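Local coordinates for uridylate kinase (Archaeoglobus fulgidus, PDB 2IJ9), which probably catalyses the reversible transfer of phosphate from ATP to UMP, giving UDP for the de novo synthesis of CTP, at residues B[1-7]-B[33-39]; B[23-27]-B[77-83]; B[114-118]-B[179-184]; B[137-141]-B[196-200]; B[154-160]-B[214-219]. The protein carries 1 engineered substitution. One frame throughout, in Å; residues are numbered along the deposited sequence.

Contact 1 (B[1-7]-B[33-39]); sequences MKVVLSL and NQVFVVV
N33 meets M1 where the two chains set off side by side. Its CB lies next to M1 O, and its side chain lies across M1. CG is anti to the carbonyl carbon (chi1 -43°), which turns the side chain toward M1. A glycine here would probably uncover this flank of M1 and leave the chain start freer to move. Q34 begins the ladder of backbone bonds: its N donates to M1 O at 2.8 Å, and its O accepts V3 N at 2.7 Å. Its side-chain amide turns away and donates to Y102 O. V35 offers only its CA to V3 O, while its own backbone bonds pair it with R103. F36 N reaches V3 O at 2.7 Å, almost straight at 177°, and F36 O takes L5 N. An edge of the F36 ring lies beside V3 O, and F36 CB rests on V4 CG2 at 4.4 Å. V37 CG1 packs on L7 CD1 at 3.7 Å. V38 N bonds L5 O at 3.0 Å, and V38 O takes L7 N from above its carbonyl plane. V39 ends the pair with its CA on L7 O. The two parallel strands, joined through helix 16-32, form the beta-alpha-beta crossover that opens the amino acid kinase fold. V39 leads into the predicted UMP-site glycine G41.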
# COMPACT_ATOMS: atom_id res chain seq x y z
N MET B 1 -33.77 -8.34 -7.46
CA MET B 1 -33.63 -7.50 -8.70
C MET B 1 -33.10 -6.07 -8.41
O MET B 1 -32.29 -5.54 -9.16
CB MET B 1 -34.96 -7.47 -9.47
CG MET B 1 -34.84 -6.95 -10.89
SD MET B 1 -36.09 -5.70 -11.24
CE MET B 1 -35.44 -4.25 -10.41
N LYS B 2 -33.57 -5.45 -7.33
CA LYS B 2 -32.92 -4.25 -6.82
C LYS B 2 -31.92 -4.67 -5.76
O LYS B 2 -32.30 -4.98 -4.62
CB LYS B 2 -33.93 -3.26 -6.23
CG LYS B 2 -34.29 -2.10 -7.13
CD LYS B 2 -35.40 -1.30 -6.47
CE LYS B 2 -35.60 0.04 -7.15
NZ LYS B 2 -36.68 0.80 -6.49
N VAL B 3 -30.65 -4.70 -6.13
CA VAL B 3 -29.61 -5.13 -5.20
C VAL B 3 -28.84 -3.96 -4.62
O VAL B 3 -28.35 -3.09 -5.37
CB VAL B 3 -28.58 -6.02 -5.90
CG1 VAL B 3 -27.62 -6.62 -4.87
CG2 VAL B 3 -29.26 -7.11 -6.70
N VAL B 4 -28.74 -3.94 -3.29
CA VAL B 4 -27.73 -3.12 -2.63
C VAL B 4 -26.59 -4.05 -2.22
O VAL B 4 -26.79 -4.99 -1.44
CB VAL B 4 -28.27 -2.38 -1.37
CG1 VAL B 4 -27.15 -1.59 -0.65
CG2 VAL B 4 -29.40 -1.46 -1.75
N LEU B 5 -25.40 -3.79 -2.75
CA LEU B 5 -24.20 -4.52 -2.36
C LEU B 5 -23.33 -3.65 -1.47
O LEU B 5 -23.12 -2.46 -1.75
CB LEU B 5 -23.41 -4.94 -3.59
CG LEU B 5 -22.07 -5.65 -3.36
CD1 LEU B 5 -22.31 -6.89 -2.53
CD2 LEU B 5 -21.40 -5.98 -4.70
N SER B 6 -22.80 -4.25 -0.42
CA SER B 6 -21.91 -3.51 0.47
C SER B 6 -20.50 -4.11 0.42
O SER B 6 -20.29 -5.26 0.81
CB SER B 6 -22.46 -3.51 1.90
OG SER B 6 -22.07 -2.35 2.61
N LEU B 7 -19.54 -3.33 -0.06
CA LEU B 7 -18.15 -3.72 -0.01
C LEU B 7 -17.43 -2.91 1.06
O LEU B 7 -17.23 -1.72 0.90
CB LEU B 7 -17.50 -3.48 -1.37
CG LEU B 7 -18.12 -4.25 -2.52
CD1 LEU B 7 -17.76 -3.56 -3.81
CD2 LEU B 7 -17.61 -5.68 -2.52
N ASN B 33 -30.20 -7.19 -13.61
CA ASN B 33 -30.83 -6.45 -12.52
C ASN B 33 -30.35 -5.02 -12.34
O ASN B 33 -29.67 -4.47 -13.22
CB ASN B 33 -30.60 -7.18 -11.19
CG ASN B 33 -30.80 -8.68 -11.30
OD1 ASN B 33 -29.83 -9.44 -11.28
ND2 ASN B 33 -32.06 -9.11 -11.41
N GLN B 34 -30.72 -4.45 -11.19
CA GLN B 34 -30.39 -3.07 -10.81
C GLN B 34 -29.54 -3.04 -9.53
O GLN B 34 -30.01 -3.40 -8.44
CB GLN B 34 -31.67 -2.25 -10.62
CG GLN B 34 -31.45 -0.80 -10.21
CD GLN B 34 -30.90 0.07 -11.33
OE1 GLN B 34 -31.02 -0.26 -12.52
NE2 GLN B 34 -30.31 1.20 -10.96
N VAL B 35 -28.29 -2.60 -9.68
CA VAL B 35 -27.29 -2.72 -8.62
C VAL B 35 -26.83 -1.37 -8.07
O VAL B 35 -26.42 -0.47 -8.81
CB VAL B 35 -26.02 -3.48 -9.10
CG1 VAL B 35 -25.05 -3.70 -7.94
CG2 VAL B 35 -26.38 -4.80 -9.79
N PHE B 36 -26.90 -1.25 -6.76
CA PHE B 36 -26.26 -0.16 -6.07
C PHE B 36 -25.06 -0.73 -5.33
O PHE B 36 -25.15 -1.81 -4.73
CB PHE B 36 -27.23 0.46 -5.07
CG PHE B 36 -28.40 1.15 -5.72
CD1 PHE B 36 -28.55 2.54 -5.63
CD2 PHE B 36 -29.36 0.42 -6.42
CE1 PHE B 36 -29.62 3.17 -6.22
CE2 PHE B 36 -30.43 1.05 -7.02
CZ PHE B 36 -30.56 2.42 -6.91
N VAL B 37 -23.94 -0.03 -5.38
CA VAL B 37 -22.74 -0.44 -4.65
C VAL B 37 -22.27 0.64 -3.68
O VAL B 37 -22.07 1.80 -4.07
CB VAL B 37 -21.59 -0.74 -5.60
CG1 VAL B 37 -20.40 -1.22 -4.81
CG2 VAL B 37 -21.98 -1.79 -6.63
N VAL B 38 -22.10 0.26 -2.42
CA VAL B 38 -21.53 1.16 -1.43
C VAL B 38 -20.13 0.69 -0.95
O VAL B 38 -20.00 -0.26 -0.18
CB VAL B 38 -22.45 1.29 -0.21
CG1 VAL B 38 -21.89 2.33 0.79
CG2 VAL B 38 -23.85 1.64 -0.65
N VAL B 39 -19.09 1.37 -1.41
CA VAL B 39 -17.74 1.04 -1.01
C VAL B 39 -17.33 1.76 0.28
O VAL B 39 -17.85 2.82 0.62
CB VAL B 39 -16.73 1.37 -2.12
CG1 VAL B 39 -17.32 1.06 -3.52
CG2 VAL B 39 -16.34 2.81 -2.04

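Contact 2 (B[23-27]-B[77-83]); sequences AKTIE and LISAIPS
E27 reaches from helix 16-32 to the turn that ends helix 59-80. Its CB rests on I81 CD1 at 4.1 Å. CG then runs anti to the backbone N (chi1 -178°), and a bend at chi2 brings the carboxylate over P82 and S83. OE1 lies beside P82 CD and I81 CD1, and takes a weak bond from S83 N at 3.4 Å. E27 OE2 accepts S83 OG at 2.8 Å on its syn side, 16° out of the carboxylate plane. One serine thus meets both oxygens, firmly at OE2 and weakly at OE1. An alanine here would probably leave S83 N and OG without this acceptor and the turn less firmly held.

A23 CB meets A80 CB at 3.5 Å and I81 CG2 at 4.1 Å. I26 CG2 meets I81 CD1 at 3.7 Å, the two side chains crossing at about a right angle. I26 and L77 also sit on V37 of the sheet. L55 of a second subunit packs on A80. Helix 16-32 packs here on the C-terminal end of helix 59-80 and the turn after it, in one helical layer of the alpha-beta-alpha sandwich of the amino acid kinase fold.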
# COMPACT_ATOMS: atom_id res chain seq x y z
N ALA B 23 -15.79 -6.17 -10.21
CA ALA B 23 -16.52 -5.44 -11.25
C ALA B 23 -17.24 -6.41 -12.18
O ALA B 23 -18.44 -6.29 -12.40
CB ALA B 23 -15.59 -4.55 -12.05
N LYS B 24 -16.50 -7.39 -12.69
CA LYS B 24 -17.06 -8.37 -13.61
C LYS B 24 -18.30 -9.06 -13.06
O LYS B 24 -19.29 -9.24 -13.79
CB LYS B 24 -16.00 -9.39 -14.04
CG LYS B 24 -15.05 -8.85 -15.11
CD LYS B 24 -14.48 -9.95 -15.98
CE LYS B 24 -13.63 -9.38 -17.10
NZ LYS B 24 -13.16 -10.44 -18.04
N THR B 25 -18.26 -9.41 -11.78
CA THR B 25 -19.43 -9.93 -11.10
C THR B 25 -20.57 -8.90 -11.07
O THR B 25 -21.72 -9.21 -11.42
CB THR B 25 -19.09 -10.43 -9.69
OG1 THR B 25 -18.49 -11.72 -9.79
CG2 THR B 25 -20.32 -10.54 -8.80
N ILE B 26 -20.24 -7.67 -10.70
CA ILE B 26 -21.26 -6.62 -10.57
C ILE B 26 -21.90 -6.34 -11.93
O ILE B 26 -23.11 -6.21 -12.04
CB ILE B 26 -20.66 -5.33 -9.97
CG1 ILE B 26 -20.29 -5.57 -8.50
CG2 ILE B 26 -21.64 -4.17 -10.06
CD1 ILE B 26 -19.32 -4.52 -7.95
N GLU B 27 -21.07 -6.30 -12.96
CA GLU B 27 -21.54 -6.15 -14.32
C GLU B 27 -22.48 -7.28 -14.75
O GLU B 27 -23.51 -7.02 -15.37
CB GLU B 27 -20.35 -6.06 -15.27
CG GLU B 27 -20.73 -5.84 -16.71
CD GLU B 27 -21.32 -4.49 -16.93
OE1 GLU B 27 -20.57 -3.49 -16.86
OE2 GLU B 27 -22.55 -4.44 -17.19
N LEU B 77 -13.41 1.72 -8.38
CA LEU B 77 -14.29 0.63 -8.77
C LEU B 77 -15.07 0.94 -10.06
O LEU B 77 -15.26 0.08 -10.90
CB LEU B 77 -15.24 0.29 -7.62
CG LEU B 77 -16.31 -0.75 -7.89
CD1 LEU B 77 -15.75 -2.07 -8.50
CD2 LEU B 77 -17.06 -1.02 -6.60
N ILE B 78 -15.50 2.19 -10.21
CA ILE B 78 -16.28 2.63 -11.37
C ILE B 78 -15.50 2.53 -12.68
O ILE B 78 -16.08 2.21 -13.72
CB ILE B 78 -16.80 4.08 -11.15
CG1 ILE B 78 -17.91 4.07 -10.11
CG2 ILE B 78 -17.33 4.69 -12.44
CD1 ILE B 78 -18.21 5.42 -9.53
N SER B 79 -14.19 2.79 -12.62
CA SER B 79 -13.33 2.66 -13.79
C SER B 79 -13.56 1.27 -14.31
O SER B 79 -13.79 1.06 -15.51
CB SER B 79 -11.86 2.81 -13.41
OG SER B 79 -11.63 3.83 -12.45
N ALA B 80 -13.55 0.33 -13.38
CA ALA B 80 -13.64 -1.08 -13.71
C ALA B 80 -14.98 -1.52 -14.29
O ALA B 80 -15.01 -2.41 -15.13
CB ALA B 80 -13.27 -1.92 -12.51
N ILE B 81 -16.08 -0.92 -13.86
CA ILE B 81 -17.38 -1.30 -14.44
C ILE B 81 -17.96 -0.28 -15.43
O ILE B 81 -18.27 0.85 -15.06
CB ILE B 81 -18.40 -1.81 -13.38
CG1 ILE B 81 -19.83 -1.49 -13.79
CG2 ILE B 81 -18.07 -1.30 -11.97
CD1 ILE B 81 -20.83 -2.51 -13.31
N PRO B 82 -18.07 -0.68 -16.71
CA PRO B 82 -18.45 0.24 -17.80
C PRO B 82 -19.92 0.68 -17.76
O PRO B 82 -20.25 1.75 -18.27
CB PRO B 82 -18.15 -0.58 -19.06
CG PRO B 82 -18.31 -1.99 -18.62
CD PRO B 82 -17.82 -2.04 -17.21
N SER B 83 -20.77 -0.12 -17.13
CA SER B 83 -22.20 0.20 -17.03
C SER B 83 -22.55 1.02 -15.78
O SER B 83 -23.72 1.18 -15.42
CB SER B 83 -23.03 -1.08 -17.08
OG SER B 83 -22.66 -1.84 -18.21

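Contact 3 (B[114-118]-B[179-184]); sequences HTTDA and VIDLLA
L183 CD1 sits over one face of the H114 ring, 3.6 Å from its centroid and 15° off the ring normal. This is a CH-pi contact. D181 OD2 approaches the same ring obliquely, 3.7 Å from H114 CD2, with carboxylate and ring planes only 13° apart. H114 is thus bordered by a methyl group and a carboxylate from the same short piece of chain.

Beside it, D117 reaches back to the residues before helix 182-191. Its OD2 lies 3.3 Å from I180 CA and 4.0 Å from V179 CG1. D117 CG is anti to the carbonyl carbon (chi1 -67°), a turn that lets the carboxylate lie along this stretch while CB stays on A184 CB at 3.8 Å. A118 and A184 bring the backbones together, with CA atoms 4.0 Å apart. Methyl side chains leave room for this approach. A184 CB rests on A118 N at 3.7 Å.

Further out, two weak bonds are made. D181 OD1 accepts one from L182 N at the start of its own helix. T116 O takes the other from S6 OG. H114, T115 and T116 are predicted to bind UMP, so the contact probably borders that pocket. It joins the starts of helices 117-126 and 182-191 and the residues leading into them. V179 and I180 lie on T136 and N134 of strand 131-136.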
# COMPACT_ATOMS: atom_id res chain seq x y z
N HIS B 114 -22.05 6.94 11.43
CA HIS B 114 -21.91 5.48 11.31
C HIS B 114 -21.89 5.08 9.83
O HIS B 114 -22.43 5.80 8.98
CB HIS B 114 -23.00 4.74 12.09
CG HIS B 114 -22.84 4.81 13.58
ND1 HIS B 114 -23.26 5.89 14.32
CD2 HIS B 114 -22.29 3.94 14.46
CE1 HIS B 114 -22.98 5.69 15.59
NE2 HIS B 114 -22.39 4.51 15.71
N THR B 115 -21.26 3.95 9.53
CA THR B 115 -20.75 3.74 8.20
C THR B 115 -21.04 2.41 7.52
O THR B 115 -21.27 1.39 8.18
CB THR B 115 -19.21 3.99 8.15
OG1 THR B 115 -18.62 3.61 9.40
CG2 THR B 115 -18.90 5.46 7.87
N THR B 116 -21.01 2.49 6.19
CA THR B 116 -21.02 1.40 5.19
C THR B 116 -22.12 0.36 5.27
O THR B 116 -22.94 0.28 4.36
CB THR B 116 -19.67 0.74 5.00
OG1 THR B 116 -18.63 1.70 5.22
CG2 THR B 116 -19.57 0.21 3.56
N ASP B 117 -22.11 -0.45 6.33
CA ASP B 117 -23.22 -1.35 6.60
C ASP B 117 -24.49 -0.55 6.81
O ASP B 117 -25.50 -0.78 6.13
CB ASP B 117 -22.93 -2.19 7.85
CG ASP B 117 -21.79 -3.15 7.66
OD1 ASP B 117 -21.35 -3.32 6.50
OD2 ASP B 117 -21.34 -3.75 8.66
N ALA B 118 -24.42 0.40 7.74
CA ALA B 118 -25.56 1.25 8.07
C ALA B 118 -25.95 2.07 6.86
O ALA B 118 -27.10 2.05 6.43
CB ALA B 118 -25.25 2.14 9.26
N VAL B 179 -18.64 -6.86 12.52
CA VAL B 179 -19.52 -6.59 11.40
C VAL B 179 -20.80 -7.32 11.76
O VAL B 179 -20.78 -8.06 12.73
CB VAL B 179 -18.95 -7.19 10.09
CG1 VAL B 179 -18.17 -6.14 9.33
CG2 VAL B 179 -18.06 -8.41 10.38
N ILE B 180 -21.95 -7.12 11.14
CA ILE B 180 -22.68 -5.92 10.81
C ILE B 180 -22.86 -4.97 12.02
O ILE B 180 -22.74 -5.37 13.17
CB ILE B 180 -24.09 -6.44 10.41
CG1 ILE B 180 -24.73 -5.62 9.28
CG2 ILE B 180 -25.01 -6.64 11.64
CD1 ILE B 180 -25.63 -6.46 8.35
N ASP B 181 -23.16 -3.70 11.72
CA ASP B 181 -23.38 -2.66 12.73
C ASP B 181 -24.74 -2.85 13.41
O ASP B 181 -25.65 -3.44 12.82
CB ASP B 181 -23.28 -1.27 12.06
CG ASP B 181 -23.33 -0.11 13.06
OD1 ASP B 181 -22.96 -0.29 14.24
OD2 ASP B 181 -23.74 1.00 12.64
N LEU B 182 -24.86 -2.36 14.64
CA LEU B 182 -26.12 -2.41 15.39
C LEU B 182 -27.22 -1.62 14.68
O LEU B 182 -28.33 -2.12 14.50
CB LEU B 182 -25.91 -1.87 16.82
CG LEU B 182 -27.11 -1.48 17.68
CD1 LEU B 182 -27.94 -2.71 18.10
CD2 LEU B 182 -26.66 -0.69 18.90
N LEU B 183 -26.89 -0.38 14.29
CA LEU B 183 -27.85 0.50 13.61
C LEU B 183 -28.21 -0.06 12.25
O LEU B 183 -29.34 0.09 11.81
CB LEU B 183 -27.31 1.93 13.49
CG LEU B 183 -26.79 2.60 14.77
CD1 LEU B 183 -26.22 3.98 14.48
CD2 LEU B 183 -27.87 2.67 15.85
N ALA B 184 -27.25 -0.72 11.60
CA ALA B 184 -27.50 -1.44 10.35
C ALA B 184 -28.58 -2.50 10.55
O ALA B 184 -29.55 -2.55 9.79
CB ALA B 184 -26.21 -2.08 9.84

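Contact 4 (B[137-141]-B[196-200]); sequences NVDGV and YVILG
D139 and L199 come within 4.3 Å CA to CA, and loop 137-141 runs roughly against the end of strand 195-199, with end-to-end directions 142° apart. The backbones touch through C-H groups rather than through hydrogen bonds. D139 O faces I198 CA at 3.6 Å in a CA-H...O contact with an angle of 162° at the hydrogen. G140 CA faces V197 O in the same way at 3.4 Å. V138 O is near L199 N, but the angle there is too poor for a bond.

Among the side chains, V197 and L199 carry the contact. V197 CG1 is anti to the backbone N (chi1 170°) and lies against the G140 backbone, 3.7 Å from G140 C. The same CG1 also meets V141 CG2 at 4.0 Å, and the two valines cross at a slant. At the other end, L199 CB sits beside V138 O at 3.5 Å, and L199 CD1 sits beside N137 O at 3.6 Å. Across the contact the leucine packs mainly on peptide groups. The D139 side chain points away from the strand and has a long, weak ion pair with K154. N137, at the start of the loop, is predicted to bind ATP.

The contact itself is van der Waals packing with CA-H...O contacts. That chemistry sets the closeness of the loop but gives it little directional hold. The firmer polar ties lie outside the contact: V141 N bonds T216 OG1, and V197 pairs with T216 in the sheet.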
# COMPACT_ATOMS: atom_id res chain seq x y z
N ASN B 137 -15.57 -9.58 5.27
CA ASN B 137 -14.39 -10.45 5.23
C ASN B 137 -14.57 -11.70 6.10
O ASN B 137 -13.70 -12.57 6.13
CB ASN B 137 -13.11 -9.68 5.60
CG ASN B 137 -13.34 -8.67 6.71
OD1 ASN B 137 -14.09 -8.92 7.65
ND2 ASN B 137 -12.69 -7.51 6.59
N VAL B 138 -15.69 -11.77 6.80
CA VAL B 138 -16.07 -13.01 7.48
C VAL B 138 -17.21 -13.70 6.72
O VAL B 138 -17.79 -13.11 5.80
CB VAL B 138 -16.39 -12.80 8.99
CG1 VAL B 138 -15.24 -12.03 9.67
CG2 VAL B 138 -17.72 -12.07 9.18
N ASP B 139 -17.52 -14.93 7.11
CA ASP B 139 -18.39 -15.82 6.33
C ASP B 139 -19.90 -15.61 6.60
O ASP B 139 -20.73 -15.82 5.71
CB ASP B 139 -18.00 -17.28 6.62
CG ASP B 139 -18.33 -18.23 5.48
OD1 ASP B 139 -19.15 -17.89 4.58
OD2 ASP B 139 -17.77 -19.35 5.49
N GLY B 140 -20.24 -15.22 7.81
CA GLY B 140 -21.62 -14.92 8.16
C GLY B 140 -21.65 -14.27 9.52
O GLY B 140 -20.68 -13.65 9.95
N VAL B 141 -22.78 -14.40 10.21
CA VAL B 141 -22.88 -13.92 11.58
C VAL B 141 -22.51 -15.09 12.48
O VAL B 141 -22.90 -16.22 12.21
CB VAL B 141 -24.29 -13.43 11.91
CG1 VAL B 141 -24.35 -12.88 13.34
CG2 VAL B 141 -24.73 -12.37 10.91
N TYR B 196 -28.17 -10.44 3.34
CA TYR B 196 -27.14 -11.45 3.38
C TYR B 196 -25.95 -10.86 4.13
O TYR B 196 -25.68 -9.66 4.06
CB TYR B 196 -26.73 -11.84 1.97
CG TYR B 196 -27.68 -12.80 1.30
CD1 TYR B 196 -28.87 -12.35 0.73
CD2 TYR B 196 -27.39 -14.16 1.25
CE1 TYR B 196 -29.74 -13.23 0.12
CE2 TYR B 196 -28.26 -15.05 0.63
CZ TYR B 196 -29.43 -14.58 0.07
OH TYR B 196 -30.30 -15.47 -0.53
N VAL B 197 -25.27 -11.72 4.89
CA VAL B 197 -24.00 -11.36 5.51
C VAL B 197 -22.98 -12.41 5.07
O VAL B 197 -23.09 -13.58 5.45
CB VAL B 197 -24.12 -11.33 7.04
CG1 VAL B 197 -22.74 -11.20 7.68
CG2 VAL B 197 -25.03 -10.17 7.47
N ILE B 198 -22.03 -12.02 4.23
CA ILE B 198 -21.23 -13.03 3.55
C ILE B 198 -19.74 -12.72 3.44
O ILE B 198 -19.33 -11.57 3.59
CB ILE B 198 -21.81 -13.34 2.14
CG1 ILE B 198 -21.80 -12.09 1.26
CG2 ILE B 198 -23.20 -13.97 2.27
CD1 ILE B 198 -21.88 -12.38 -0.23
N LEU B 199 -18.94 -13.75 3.20
CA LEU B 199 -17.58 -13.54 2.79
C LEU B 199 -17.56 -12.97 1.36
O LEU B 199 -17.96 -13.64 0.39
CB LEU B 199 -16.77 -14.83 2.93
CG LEU B 199 -15.27 -14.61 2.76
CD1 LEU B 199 -14.50 -15.25 3.90
CD2 LEU B 199 -14.76 -15.07 1.37
N GLY B 200 -17.11 -11.73 1.25
CA GLY B 200 -17.17 -10.99 0.01
C GLY B 200 -16.28 -11.53 -1.08
O GLY B 200 -15.15 -11.06 -1.26

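Contact 5 (B[154-160]-B[214-219]); sequences KYDRLSP and VGTVIA
T216 and Y155 meet through the threonine hydroxyl, which donates to Y155 O at 2.8 Å, tilted 34° from the carbonyl plane. OG1 is anti to the carbonyl carbon (chi1 -62°). This sends the hydroxyl to Y155 and leaves CG2 facing L158 CD1 at 4.1 Å, where the two side chains pass at a slant. The same OG1 also bonds V141 N, so it has two partners.

L158 and I218 point to one face of the sheet and touch through L158 CB and I218 CG1 at 4.2 Å. I218 CG2 lies against the P160 ring, 3.8 Å from CD. Helix 160-166 covers this face through L163. R157 and V217 take the other face, and the arginine chain leads off.

K154 runs extended over G215, with its CE 3.3 Å from G215 O. Its NZ forms a long salt bridge to D156 OD1. G215 has a positive phi, which favours glycine.

The backbone bonds are uneven. V217 N to D156 O is 3.2 Å, the donor well above the carbonyl plane. L158 N to V217 O is weak, and A219 N to L158 O is 3.3 Å. K154 touches Y142, predicted to bind ATP. Strand 216-218, close to the C-terminus, pairs in parallel with strand 157-158, the outermost strand on this side within the chain, in the mixed sheet of this amino acid kinase.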
# COMPACT_ATOMS: atom_id res chain seq x y z
N LYS B 154 -21.43 -20.07 12.42
CA LYS B 154 -22.31 -19.05 11.85
C LYS B 154 -23.78 -19.50 11.97
O LYS B 154 -24.06 -20.67 12.24
CB LYS B 154 -21.96 -18.75 10.37
CG LYS B 154 -22.57 -19.70 9.35
CD LYS B 154 -22.24 -19.31 7.92
CE LYS B 154 -22.68 -20.40 6.94
NZ LYS B 154 -22.21 -20.19 5.53
N TYR B 155 -24.70 -18.56 11.78
CA TYR B 155 -26.12 -18.89 11.72
C TYR B 155 -26.56 -18.83 10.25
O TYR B 155 -26.57 -17.75 9.66
CB TYR B 155 -26.92 -17.88 12.53
CG TYR B 155 -26.50 -17.79 13.98
CD1 TYR B 155 -27.23 -18.44 14.97
CD2 TYR B 155 -25.37 -17.05 14.37
CE1 TYR B 155 -26.87 -18.36 16.30
CE2 TYR B 155 -24.99 -16.98 15.70
CZ TYR B 155 -25.75 -17.63 16.67
OH TYR B 155 -25.40 -17.56 18.01
N ASP B 156 -26.91 -19.98 9.68
CA ASP B 156 -27.26 -20.06 8.24
C ASP B 156 -28.51 -19.28 7.82
O ASP B 156 -28.62 -18.85 6.67
CB ASP B 156 -27.34 -21.52 7.78
CG ASP B 156 -26.01 -22.03 7.28
OD1 ASP B 156 -25.66 -21.76 6.11
OD2 ASP B 156 -25.30 -22.69 8.07
N ARG B 157 -29.45 -19.12 8.76
CA ARG B 157 -30.48 -18.09 8.63
C ARG B 157 -30.78 -17.42 9.97
O ARG B 157 -30.36 -17.92 11.02
CB ARG B 157 -31.76 -18.62 7.98
CG ARG B 157 -32.31 -19.89 8.57
CD ARG B 157 -33.82 -19.95 8.41
NE ARG B 157 -34.50 -19.04 9.33
CZ ARG B 157 -35.82 -19.02 9.53
NH1 ARG B 157 -36.62 -19.85 8.88
NH2 ARG B 157 -36.34 -18.15 10.40
N LEU B 158 -31.48 -16.28 9.92
CA LEU B 158 -31.85 -15.50 11.12
C LEU B 158 -33.07 -14.65 10.84
O LEU B 158 -33.39 -14.35 9.69
CB LEU B 158 -30.72 -14.55 11.55
CG LEU B 158 -29.58 -14.99 12.48
CD1 LEU B 158 -28.70 -13.79 12.87
CD2 LEU B 158 -30.12 -15.68 13.72
N SER B 159 -33.76 -14.26 11.91
CA SER B 159 -34.77 -13.23 11.81
C SER B 159 -34.03 -11.94 12.10
O SER B 159 -33.02 -11.96 12.82
CB SER B 159 -35.83 -13.40 12.88
OG SER B 159 -35.46 -12.67 14.04
N PRO B 160 -34.50 -10.82 11.53
CA PRO B 160 -34.12 -9.47 11.94
C PRO B 160 -33.96 -9.32 13.46
O PRO B 160 -32.87 -8.95 13.93
CB PRO B 160 -35.29 -8.61 11.45
CG PRO B 160 -36.10 -9.47 10.52
CD PRO B 160 -35.43 -10.80 10.39
N VAL B 214 -25.91 -18.80 1.27
CA VAL B 214 -24.58 -18.26 1.56
C VAL B 214 -24.63 -17.54 2.90
O VAL B 214 -25.68 -17.03 3.32
CB VAL B 214 -24.03 -17.32 0.44
CG1 VAL B 214 -23.20 -18.10 -0.54
CG2 VAL B 214 -25.16 -16.63 -0.29
N GLY B 215 -23.49 -17.54 3.57
CA GLY B 215 -23.32 -16.93 4.87
C GLY B 215 -24.50 -17.03 5.80
O GLY B 215 -24.95 -18.11 6.17
N THR B 216 -25.02 -15.87 6.16
CA THR B 216 -26.17 -15.77 7.03
C THR B 216 -27.24 -15.03 6.26
O THR B 216 -27.07 -13.85 5.89
CB THR B 216 -25.80 -14.99 8.30
OG1 THR B 216 -24.77 -15.70 9.02
CG2 THR B 216 -27.04 -14.77 9.20
N VAL B 217 -28.35 -15.72 5.98
CA VAL B 217 -29.49 -15.07 5.35
C VAL B 217 -30.35 -14.49 6.47
O VAL B 217 -30.48 -15.09 7.53
CB VAL B 217 -30.30 -16.02 4.45
CG1 VAL B 217 -31.23 -15.21 3.54
CG2 VAL B 217 -29.37 -16.91 3.62
N ILE B 218 -30.88 -13.29 6.25
CA ILE B 218 -31.73 -12.64 7.24
C ILE B 218 -33.00 -12.16 6.55
O ILE B 218 -32.92 -11.40 5.57
CB ILE B 218 -30.99 -11.49 7.98
CG1 ILE B 218 -29.60 -11.95 8.42
CG2 ILE B 218 -31.82 -10.97 9.16
CD1 ILE B 218 -28.97 -11.12 9.50
N ALA B 219 -34.15 -12.64 7.03
CA ALA B 219 -35.47 -12.31 6.43
C ALA B 219 -36.62 -12.41 7.43
O ALA B 219 -36.54 -13.14 8.42
CB ALA B 219 -35.74 -13.20 5.21

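How the contacts relate
Contacts 1, 4 and 5 share one mixed sheet. Contact 1 pairs strands 2-7 and 34-39, contact 4 sets a loop on strand 195-199, and contact 5 pairs 216-218 with 157-158, the outermost strand on that side. Contact 2 touches contact 1, its helices packing on those strands, with centres 12 Å apart. Contact 3 touches contact 1 through S6 and T116, and contact 4 through V179 and I180. Contacts 4 and 5 have centres 10 Å apart and share bonds through T216. Along the chain, contacts 1 and 2 interleave first; contacts 3, 4 and 5 interleave later. Predicted UMP residues lie in contact 3 and just after contact 1; predicted ATP residues lie in contact 4 and beside contact 5.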